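Local structure of Bd3460 (5CER) at residues Thr139-Val144 with Asp154-Lys159; Phe75-Asp80 with Met109-Asn114. The protein is an ankyrin-repeat protein that binds Bd0816 in the crystal and probably acts through such protein-protein recognition. One frame throughout, in Å; residues are numbered along the deposited sequence.

How the contacts relate
Both contacts are helix packings of one ankyrin-repeat solenoid, but of different kinds. Contact 1 joins the two antiparallel helices of a single predicted repeat, 140-147 and 150-158; contact 2 sets helix 72-78 beside helix 107-114, first helices of successive helical pairs. Their centres lie about 15 Å apart, contact 2 being near the middle of the chain and contact 1 further toward its C-terminal end. Helix 107-114 links them: Ala140 N lies 3.4 Å from Met109 CG, and Ala140 CB lies 3.9 Å from Ala112 CB. Contact 2 also reaches the partner protein: its Asp80 and Asn114 bond to the chain of Bd0816, whereas contact 1 does not touch it.

Contact 1. Residues Thr139-Val144 with Asp154-Lys159; sequences TALFAV and DFLIKK
Leu156 packs its side chain against helix 140-147, and its CD1 does most of the touching. Leu156 CD1 sits 3.7 Å from both Ala140 CB and Val144 CG2, one helical turn further on, and 3.6 Å from Leu141 N. Leu156 and Val144 meet tip to tip, methyl against methyl. The leucine CG stands anti to its own carbonyl carbon (chi1 -61°), and the extended second torsion then carries CD1 outward to the facing helix. Leu156 CD2 lies 4.1 Å from Ala140 CB. Beside this group Leu141 reaches across with CD1, which approaches Ile157 CD1 to 4.3 Å and Leu156 CB to 4.4 Å.

The axes of helical segments 140-144 and 154-158 run almost antiparallel, at 168°, as expected for the helix-turn-helix of an ankyrin repeat, and Thr139 occupies the N-cap position of the first helix. Further out, Phe108 of helix 107-114 touches both Ala140 and Leu156, while Ile153 packs on Leu141 and Val144. Toward helix 116-125, Lys159 CG lies over one face of the Phe155 ring, offset toward its rim, and Lys159 NZ makes a salt bridge with Glu120. The side chains that meet are all aliphatic and mostly buried, consistent with a joint held by apolar packing rather than directed polar bonds.

Contact 2. Residues Phe75-Asp80 with Met109-Asn114; sequences FAVTND and MRAAQN
Val77 and Arg110 cross at a slant, the valine CG1 lying 3.8 Å from Arg110 CG. This methyl is anti to the valine backbone N (chi1 166°), which aims it at the aliphatic root of the arginine; Val77 CG1 also rests 4.4 Å from Ala111 CB. The arginine chain bends at chi2 and chi3, bringing the guanidinium beside Thr78, whose CG2 approaches Arg110 NH1 obliquely at 3.7 Å. A water ties the two together, accepting from Arg110 NH1 at 2.8 Å and donating to Thr78 O at 2.9 Å. The other terminal nitrogen, NH2, is paired with Asp105, and the threonine OG1 bonds back to Ala74 O, so the polar ends have partners on their own sides.

Within its own helix region, Asn114 ND2 hydrogen-bonds to Arg110 O at 2.9 Å. Helix 72-78 ends in a Schellman motif with Asp80 at positive phi; Asp80 and Asn114 both bind the chain of Bd0816, Asp80 through a salt bridge to Lys366 of the Bd0816 chain. The packing spans neighbouring helical pairs: helix 82-90 touches Val77 and Asn114 through Tyr82, helix 39-45 lies against Phe75 and Ala76, and helix 140-147 meets Met109 and Ala112.

Contact 1. Residues Thr139-Val144 with Asp154-Lys159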
ATOM      1  N   THR B 139      19.864 -10.448  21.105  1.00 28.63           N
ATOM      2  CA  THR B 139      19.029  -9.277  21.400  1.00 29.76           C
ATOM      3  C   THR B 139      18.926  -8.379  20.157  1.00 28.95           C
ATOM      4  O   THR B 139      19.529  -8.687  19.125  1.00 30.31           O
ATOM      5  CB  THR B 139      19.671  -8.443  22.521  1.00 30.15           C
ATOM      6  OG1 THR B 139      20.984  -8.049  22.093  1.00 30.81           O
ATOM      7  CG2 THR B 139      19.732  -9.228  23.774  1.00 31.05           C
ATOM      8  N   ALA B 140      18.199  -7.283  20.299  1.00 28.83           N
ATOM      9  CA  ALA B 140      18.041  -6.283  19.269  1.00 29.57           C
ATOM     10  C   ALA B 140      19.373  -5.837  18.678  1.00 30.89           C
ATOM     11  O   ALA B 140      19.489  -5.651  17.453  1.00 32.07           O
ATOM     12  CB  ALA B 140      17.276  -5.083  19.817  1.00 30.44           C
ATOM     13  N   LEU B 141      20.366  -5.654  19.534  1.00 31.10           N
ATOM     14  CA  LEU B 141      21.677  -5.202  19.089  1.00 30.87           C
ATOM     15  C   LEU B 141      22.292  -6.134  18.064  1.00 29.03           C
ATOM     16  O   LEU B 141      22.917  -5.684  17.116  1.00 28.32           O
ATOM     17  CB  LEU B 141      22.615  -5.021  20.300  1.00 32.82           C
ATOM     18  CG  LEU B 141      23.965  -4.328  20.042  1.00 34.87           C
ATOM     19  CD1 LEU B 141      23.749  -2.885  19.607  1.00 35.61           C
ATOM     20  CD2 LEU B 141      24.886  -4.366  21.276  1.00 36.43           C
ATOM     21  N   PHE B 142      22.049  -7.434  18.211  1.00 28.75           N
ATOM     22  CA  PHE B 142      22.505  -8.448  17.219  1.00 28.90           C
ATOM     23  C   PHE B 142      21.761  -8.310  15.875  1.00 28.42           C
ATOM     24  O   PHE B 142      22.384  -8.323  14.807  1.00 29.70           O
ATOM     25  CB  PHE B 142      22.299  -9.883  17.739  1.00 29.31           C
ATOM     26  CG  PHE B 142      23.323 -10.328  18.790  1.00 30.28           C
ATOM     27  CD1 PHE B 142      23.316  -9.785  20.082  1.00 30.45           C
ATOM     28  CD2 PHE B 142      24.255 -11.308  18.482  1.00 30.68           C
ATOM     29  CE1 PHE B 142      24.224 -10.202  21.028  1.00 31.45           C
ATOM     30  CE2 PHE B 142      25.154 -11.751  19.433  1.00 32.16           C
ATOM     31  CZ  PHE B 142      25.147 -11.188  20.712  1.00 32.56           C
ATOM     32  N   ALA B 143      20.440  -8.164  15.932  1.00 27.48           N
ATOM     33  CA  ALA B 143      19.638  -8.004  14.706  1.00 28.15           C
ATOM     34  C   ALA B 143      20.039  -6.755  13.900  1.00 28.56           C
ATOM     35  O   ALA B 143      20.182  -6.833  12.671  1.00 28.14           O
ATOM     36  CB  ALA B 143      18.156  -7.919  15.028  1.00 27.55           C
ATOM     37  N   VAL B 144      20.198  -5.615  14.588  1.00 28.15           N
ATOM     38  CA  VAL B 144      20.456  -4.383  13.882  1.00 29.00           C
ATOM     39  C   VAL B 144      21.940  -4.374  13.497  1.00 29.98           C
ATOM     40  O   VAL B 144      22.301  -3.780  12.469  1.00 30.59           O
ATOM     41  CB  VAL B 144      19.979  -3.104  14.630  1.00 30.26           C
ATOM     42  CG1 VAL B 144      18.526  -3.222  15.117  1.00 29.33           C
ATOM     43  CG2 VAL B 144      20.903  -2.775  15.791  1.00 31.41           C
ATOM     44  N   ASP B 154      23.328   3.153  18.093  1.00 40.15           N
ATOM     45  CA  ASP B 154      23.344   4.093  19.203  1.00 41.68           C
ATOM     46  C   ASP B 154      22.039   4.300  19.914  1.00 39.13           C
ATOM     47  O   ASP B 154      22.047   4.759  21.053  1.00 41.01           O
ATOM     48  CB  ASP B 154      23.619   5.511  18.729  1.00 45.47           C
ATOM     49  CG  ASP B 154      24.847   5.654  17.779  1.00 48.06           C
ATOM     50  OD1 ASP B 154      25.710   4.741  17.675  1.00 51.20           O
ATOM     51  OD2 ASP B 154      24.975   6.698  17.104  1.00 52.90           O
ATOM     52  N   PHE B 155      20.943   4.138  19.208  1.00 35.98           N
ATOM     53  CA  PHE B 155      19.667   4.166  19.877  1.00 35.99           C
ATOM     54  C   PHE B 155      19.642   3.094  20.982  1.00 36.23           C
ATOM     55  O   PHE B 155      19.330   3.382  22.134  1.00 36.55           O
ATOM     56  CB  PHE B 155      18.520   3.946  18.892  1.00 34.56           C
ATOM     57  CG  PHE B 155      17.217   3.684  19.559  1.00 34.62           C
ATOM     58  CD1 PHE B 155      16.459   4.733  20.058  1.00 36.40           C
ATOM     59  CD2 PHE B 155      16.767   2.380  19.774  1.00 33.74           C
ATOM     60  CE1 PHE B 155      15.236   4.507  20.700  1.00 37.14           C
ATOM     61  CE2 PHE B 155      15.552   2.139  20.414  1.00 34.42           C
ATOM     62  CZ  PHE B 155      14.783   3.213  20.866  1.00 36.64           C
ATOM     63  N   LEU B 156      20.025   1.869  20.625  1.00 36.14           N
ATOM     64  CA  LEU B 156      20.101   0.779  21.589  1.00 36.28           C
ATOM     65  C   LEU B 156      21.182   0.983  22.675  1.00 37.69           C
ATOM     66  O   LEU B 156      20.943   0.650  23.828  1.00 37.86           O
ATOM     67  CB  LEU B 156      20.254  -0.564  20.848  1.00 35.05           C
ATOM     68  CG  LEU B 156      19.086  -0.934  19.905  1.00 34.05           C
ATOM     69  CD1 LEU B 156      19.424  -2.202  19.125  1.00 33.39           C
ATOM     70  CD2 LEU B 156      17.770  -1.120  20.656  1.00 34.52           C
ATOM     71  N   ILE B 157      22.366   1.509  22.321  1.00 39.67           N
ATOM     72  CA  ILE B 157      23.418   1.821  23.332  1.00 42.20           C
ATOM     73  C   ILE B 157      22.869   2.825  24.358  1.00 44.33           C
ATOM     74  O   ILE B 157      23.012   2.622  25.573  1.00 44.09           O
ATOM     75  CB  ILE B 157      24.741   2.424  22.736  1.00 43.49           C
ATOM     76  CG1 ILE B 157      25.381   1.513  21.682  1.00 43.32           C
ATOM     77  CG2 ILE B 157      25.740   2.735  23.839  1.00 44.94           C
ATOM     78  CD1 ILE B 157      25.591   0.077  22.119  1.00 42.95           C
ATOM     79  N   LYS B 158      22.171   3.851  23.867  1.00 44.77           N
ATOM     80  CA  LYS B 158      21.566   4.868  24.745  1.00 47.42           C
ATOM     81  C   LYS B 158      20.457   4.336  25.691  1.00 46.19           C
ATOM     82  O   LYS B 158      20.243   4.908  26.743  1.00 47.79           O
ATOM     83  CB  LYS B 158      21.018   5.984  23.933  1.00 49.38           C
ATOM     84  CG  LYS B 158      20.483   7.181  24.763  1.00 54.85           C
ATOM     85  CD  LYS B 158      20.683   8.549  24.096  1.00 58.26           C
ATOM     86  CE  LYS B 158      19.588   9.555  24.387  1.00 62.16           C
ATOM     87  NZ  LYS B 158      18.513   9.388  23.385  1.00 62.87           N
ATOM     88  N   LYS B 159      19.772   3.265  25.284  1.00 43.45           N
ATOM     89  CA  LYS B 159      18.754   2.579  26.097  1.00 42.73           C
ATOM     90  C   LYS B 159      19.347   1.490  26.965  1.00 42.32           C
ATOM     91  O   LYS B 159      18.620   0.804  27.664  1.00 42.12           O
ATOM     92  CB  LYS B 159      17.722   1.934  25.187  1.00 40.79           C
ATOM     93  CG  LYS B 159      16.774   2.862  24.469  1.00 41.09           C
ATOM     94  CD  LYS B 159      16.410   4.173  25.131  1.00 44.20           C
ATOM     95  CE  LYS B 159      15.403   4.807  24.210  1.00 45.15           C
ATOM     96  NZ  LYS B 159      14.834   6.113  24.568  1.00 47.76           N
TER

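Contact 2. Residues Phe75-Asp80 with Met109-Asn114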
ATOM      1  N   PHE B  75       0.703  -9.434  15.978  1.00 29.85           N
ATOM      2  CA  PHE B  75       0.259  -9.301  14.573  1.00 29.36           C
ATOM      3  C   PHE B  75       0.455  -7.877  14.085  1.00 28.82           C
ATOM      4  O   PHE B  75       0.991  -7.669  12.985  1.00 27.69           O
ATOM      5  CB  PHE B  75      -1.191  -9.714  14.359  1.00 29.56           C
ATOM      6  CG  PHE B  75      -1.366 -11.194  14.186  1.00 29.21           C
ATOM      7  CD1 PHE B  75      -1.185 -11.782  12.942  1.00 28.91           C
ATOM      8  CD2 PHE B  75      -1.692 -12.003  15.275  1.00 29.42           C
ATOM      9  CE1 PHE B  75      -1.341 -13.137  12.785  1.00 28.76           C
ATOM     10  CE2 PHE B  75      -1.848 -13.360  15.116  1.00 28.65           C
ATOM     11  CZ  PHE B  75      -1.691 -13.914  13.858  1.00 28.53           C
ATOM     12  N   ALA B  76       0.142  -6.908  14.936  1.00 28.47           N
ATOM     13  CA  ALA B  76       0.345  -5.512  14.561  1.00 29.75           C
ATOM     14  C   ALA B  76       1.820  -5.179  14.261  1.00 29.19           C
ATOM     15  O   ALA B  76       2.149  -4.604  13.204  1.00 29.93           O
ATOM     16  CB  ALA B  76      -0.199  -4.596  15.641  1.00 30.11           C
ATOM     17  N   VAL B  77       2.689  -5.529  15.199  1.00 28.10           N
ATOM     18  CA  VAL B  77       4.113  -5.212  15.092  1.00 27.68           C
ATOM     19  C   VAL B  77       4.706  -5.895  13.894  1.00 27.96           C
ATOM     20  O   VAL B  77       5.401  -5.252  13.095  1.00 29.16           O
ATOM     21  CB  VAL B  77       4.888  -5.560  16.402  1.00 27.47           C
ATOM     22  CG1 VAL B  77       6.396  -5.560  16.203  1.00 27.05           C
ATOM     23  CG2 VAL B  77       4.509  -4.571  17.506  1.00 28.19           C
ATOM     24  N   THR B  78       4.494  -7.207  13.790  1.00 28.73           N
ATOM     25  CA  THR B  78       5.125  -7.999  12.723  1.00 27.76           C
ATOM     26  C   THR B  78       4.671  -7.557  11.338  1.00 26.45           C
ATOM     27  O   THR B  78       5.412  -7.687  10.372  1.00 27.88           O
ATOM     28  CB  THR B  78       4.877  -9.518  12.887  1.00 28.40           C
ATOM     29  OG1 THR B  78       3.473  -9.783  12.983  1.00 28.70           O
ATOM     30  CG2 THR B  78       5.606 -10.069  14.107  1.00 28.51           C
ATOM     31  N   ASN B  79       3.459  -7.025  11.233  1.00 26.07           N
ATOM     32  CA  ASN B  79       2.916  -6.514   9.948  1.00 25.36           C
ATOM     33  C   ASN B  79       2.943  -4.986   9.819  1.00 25.77           C
ATOM     34  O   ASN B  79       2.245  -4.419   8.996  1.00 26.18           O
ATOM     35  CB  ASN B  79       1.512  -7.054   9.748  1.00 25.12           C
ATOM     36  CG  ASN B  79       1.504  -8.544   9.532  1.00 25.76           C
ATOM     37  OD1 ASN B  79       1.823  -9.002   8.435  1.00 27.38           O
ATOM     38  ND2 ASN B  79       1.197  -9.324  10.561  1.00 25.94           N
ATOM     39  N   ASP B  80       3.814  -4.317  10.576  1.00 26.66           N
ATOM     40  CA  ASP B  80       4.089  -2.871  10.422  1.00 28.58           C
ATOM     41  C   ASP B  80       2.903  -1.917  10.620  1.00 29.07           C
ATOM     42  O   ASP B  80       2.860  -0.817  10.043  1.00 30.01           O
ATOM     43  CB  ASP B  80       4.792  -2.587   9.068  1.00 30.33           C
ATOM     44  CG  ASP B  80       6.168  -3.213   8.962  1.00 31.64           C
ATOM     45  OD1 ASP B  80       6.859  -3.471   9.997  1.00 35.27           O
ATOM     46  OD2 ASP B  80       6.588  -3.431   7.817  1.00 33.94           O
ATOM     47  N   MET B 109      12.460  -6.562  20.033  1.00 28.96           N
ATOM     48  CA  MET B 109      13.394  -6.791  18.906  1.00 29.09           C
ATOM     49  C   MET B 109      12.780  -6.423  17.542  1.00 27.20           C
ATOM     50  O   MET B 109      13.427  -5.770  16.727  1.00 26.14           O
ATOM     51  CB  MET B 109      13.941  -8.255  18.916  1.00 28.66           C
ATOM     52  CG  MET B 109      15.019  -8.485  19.979  1.00 29.31           C
ATOM     53  SD  MET B 109      15.384 -10.236  20.175  1.00 28.90           S
ATOM     54  CE  MET B 109      16.407 -10.538  18.720  1.00 28.20           C
ATOM     55  N   ARG B 110      11.577  -6.913  17.293  1.00 25.55           N
ATOM     56  CA  ARG B 110      10.978  -6.719  15.996  1.00 25.51           C
ATOM     57  C   ARG B 110      10.678  -5.210  15.814  1.00 27.53           C
ATOM     58  O   ARG B 110      10.955  -4.653  14.732  1.00 26.72           O
ATOM     59  CB  ARG B 110       9.725  -7.551  15.851  1.00 25.01           C
ATOM     60  CG  ARG B 110       9.106  -7.517  14.452  1.00 25.43           C
ATOM     61  CD  ARG B 110      10.070  -7.967  13.365  1.00 25.12           C
ATOM     62  NE  ARG B 110      10.728  -9.252  13.689  1.00 24.49           N
ATOM     63  CZ  ARG B 110      10.239 -10.461  13.436  1.00 23.79           C
ATOM     64  NH1 ARG B 110       9.074 -10.625  12.820  1.00 24.75           N
ATOM     65  NH2 ARG B 110      10.943 -11.525  13.769  1.00 23.58           N
ATOM     66  N   ALA B 111      10.144  -4.559  16.876  1.00 27.64           N
ATOM     67  CA  ALA B 111       9.925  -3.135  16.871  1.00 28.27           C
ATOM     68  C   ALA B 111      11.231  -2.328  16.729  1.00 29.15           C
ATOM     69  O   ALA B 111      11.279  -1.348  15.968  1.00 29.56           O
ATOM     70  CB  ALA B 111       9.187  -2.696  18.101  1.00 28.35           C
ATOM     71  N   ALA B 112      12.291  -2.744  17.412  1.00 28.59           N
ATOM     72  CA  ALA B 112      13.563  -2.040  17.338  1.00 29.52           C
ATOM     73  C   ALA B 112      14.146  -2.028  15.948  1.00 29.18           C
ATOM     74  O   ALA B 112      14.778  -1.047  15.563  1.00 31.67           O
ATOM     75  CB  ALA B 112      14.559  -2.651  18.305  1.00 30.14           C
ATOM     76  N   GLN B 113      13.906  -3.050  15.157  1.00 28.70           N
ATOM     77  CA  GLN B 113      14.399  -3.012  13.783  1.00 30.03           C
ATOM     78  C   GLN B 113      13.634  -2.052  12.882  1.00 31.01           C
ATOM     79  O   GLN B 113      14.148  -1.674  11.837  1.00 33.54           O
ATOM     80  CB  GLN B 113      14.440  -4.405  13.118  1.00 29.49           C
ATOM     81  CG  GLN B 113      15.210  -5.489  13.852  1.00 29.40           C
ATOM     82  CD  GLN B 113      15.393  -6.761  13.015  1.00 30.15           C
ATOM     83  OE1 GLN B 113      14.777  -7.805  13.279  1.00 30.03           O
ATOM     84  NE2 GLN B 113      16.211  -6.669  11.984  1.00 30.68           N
ATOM     85  N   ASN B 114      12.420  -1.675  13.242  1.00 30.71           N
ATOM     86  CA  ASN B 114      11.480  -1.107  12.278  1.00 32.18           C
ATOM     87  C   ASN B 114      10.820   0.240  12.636  1.00 33.39           C
ATOM     88  O   ASN B 114      10.531   1.029  11.715  1.00 34.43           O
ATOM     89  CB  ASN B 114      10.406  -2.192  11.996  1.00 32.29           C
ATOM     90  CG  ASN B 114      10.961  -3.346  11.185  1.00 31.64           C
ATOM     91  OD1 ASN B 114      11.484  -3.198  10.038  1.00 34.54           O
ATOM     92  ND2 ASN B 114      10.909  -4.512  11.800  1.00 29.71           N
TER
HETATM   93  O   HOH W   1       7.815  -9.179  10.845  1.00 32.29           O